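Local coordinates for protein probable tautomerase HP_0924 (PDB 3M21) that is a probable tautomerase of the MIF clan, a small beta-alpha-beta protein that assembles from six copies, at residues Thr15-Gln18 and Lys19-Ile23. Numbering follows the deposited sequence.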
# COMPACT_ATOMS: atom_id res chain seq x y z
N THR F 15 -6.86 -20.65 -5.08
CA THR F 15 -5.94 -21.45 -5.89
C THR F 15 -5.27 -20.57 -6.93
O THR F 15 -5.61 -19.40 -7.06
CB THR F 15 -6.70 -22.58 -6.60
OG1 THR F 15 -7.69 -22.01 -7.47
CG2 THR F 15 -7.39 -23.47 -5.59
N ASN F 16 -4.31 -21.12 -7.66
CA ASN F 16 -3.63 -20.34 -8.69
C ASN F 16 -4.64 -19.99 -9.76
O ASN F 16 -4.57 -18.92 -10.36
CB ASN F 16 -2.46 -21.13 -9.29
CG ASN F 16 -1.37 -21.40 -8.28
OD1 ASN F 16 -1.08 -20.56 -7.41
ND2 ASN F 16 -0.73 -22.57 -8.39
N GLU F 17 -5.57 -20.91 -10.00
CA GLU F 17 -6.61 -20.70 -10.99
C GLU F 17 -7.49 -19.52 -10.56
O GLU F 17 -7.81 -18.65 -11.37
CB GLU F 17 -7.47 -21.96 -11.12
CG GLU F 17 -8.72 -21.76 -11.95
CD GLU F 17 -8.43 -21.59 -13.42
OE1 GLU F 17 -7.54 -20.78 -13.77
OE2 GLU F 17 -9.09 -22.26 -14.24
N GLN F 18 -7.86 -19.50 -9.29
CA GLN F 18 -8.70 -18.42 -8.81
C GLN F 18 -7.95 -17.10 -8.77
O GLN F 18 -8.53 -16.05 -9.00
CB GLN F 18 -9.25 -18.74 -7.42
CG GLN F 18 -10.19 -19.94 -7.45
CD GLN F 18 -10.55 -20.40 -6.06
OE1 GLN F 18 -9.67 -20.56 -5.21
NE2 GLN F 18 -11.84 -20.61 -5.82
N LYS F 19 -6.65 -17.15 -8.47
CA LYS F 19 -5.85 -15.94 -8.45
C LYS F 19 -5.79 -15.42 -9.88
O LYS F 19 -5.84 -14.21 -10.12
CB LYS F 19 -4.43 -16.21 -7.96
CG LYS F 19 -4.33 -16.66 -6.51
CD LYS F 19 -2.88 -16.99 -6.21
CE LYS F 19 -2.72 -17.85 -4.98
NZ LYS F 19 -1.28 -18.05 -4.67
N GLN F 20 -5.68 -16.34 -10.83
CA GLN F 20 -5.62 -15.97 -12.23
C GLN F 20 -6.96 -15.33 -12.63
O GLN F 20 -6.99 -14.36 -13.38
CB GLN F 20 -5.30 -17.21 -13.09
CG GLN F 20 -5.10 -16.95 -14.57
CD GLN F 20 -4.65 -18.19 -15.31
OE1 GLN F 20 -4.82 -18.30 -16.53
NE2 GLN F 20 -4.05 -19.14 -14.59
N GLN F 21 -8.07 -15.85 -12.10
CA GLN F 21 -9.39 -15.29 -12.39
C GLN F 21 -9.50 -13.86 -11.84
O GLN F 21 -10.20 -13.03 -12.42
CB GLN F 21 -10.49 -16.14 -11.75
CG GLN F 21 -10.65 -17.55 -12.32
CD GLN F 21 -11.49 -18.45 -11.40
OE1 GLN F 21 -12.60 -18.08 -11.00
NE2 GLN F 21 -10.96 -19.62 -11.07
N LEU F 22 -8.84 -13.59 -10.72
CA LEU F 22 -8.88 -12.25 -10.13
C LEU F 22 -8.08 -11.28 -10.98
O LEU F 22 -8.50 -10.15 -11.22
CB LEU F 22 -8.33 -12.29 -8.69
CG LEU F 22 -9.21 -13.00 -7.65
CD1 LEU F 22 -8.50 -13.09 -6.32
CD2 LEU F 22 -10.53 -12.25 -7.51
N ILE F 23 -6.92 -11.74 -11.45
CA ILE F 23 -6.05 -10.93 -12.29
C ILE F 23 -6.79 -10.55 -13.58
O ILE F 23 -6.80 -9.39 -13.98
CB ILE F 23 -4.75 -11.68 -12.63
CG1 ILE F 23 -3.88 -11.76 -11.37
CG2 ILE F 23 -4.00 -10.96 -13.75
CD1 ILE F 23 -2.63 -12.64 -11.52
O HOH W 1 1.08 -20.12 -5.21
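Lys19 doubles back along the first turn of its helix: its N donates to Thr15 O at 2.9 Å, and its CG lies 3.1 Å from that same oxygen. With CG beside its own backbone N (chi1 -65°) and the chain extended beyond, the lysine runs next to Asn16, both side chains pointing the same way. Asn16 OD1 and Lys19 NZ stand 3.7 Å apart, too far for a direct hydrogen bond, and a water joins them, donating to OD1 and accepting a weak bond from NZ. One turn after Glu17, Gln21 reaches back over the Glu17 carbonyl, bringing NE2 to 3.2 Å from Glu17 CG; the Gln21 amide and Glu17 carboxylate planes are 89° apart, close to perpendicular. Bonds from Gln20 N to Asn16 O, Gln21 N to Glu17 O and Leu22 N to Gln18 O continue the i to i+4 ladder.

Thr15 is the N-cap of helix 16-34, the helix of the beta-alpha-beta unit between strands 2-7 and 42-47, and it forms a capping box with Gln18. Gln18 N donates to Thr15 OG1 at 3.1 Å, while Thr15 N returns a bond to Gln18 OE1 at 2.8 Å, nearly straight at 166° and directed at an in-plane lone pair. This reciprocal pair satisfies the first-turn amide of Gln18 and restrains the turn of its carboxamide.

Beyond the helix, Lys19 NZ forms a salt bridge with Glu47 and a hydrogen bond to Asn52 of a second subunit. Leu22 packs on Ile45 and on Met30 of a third subunit.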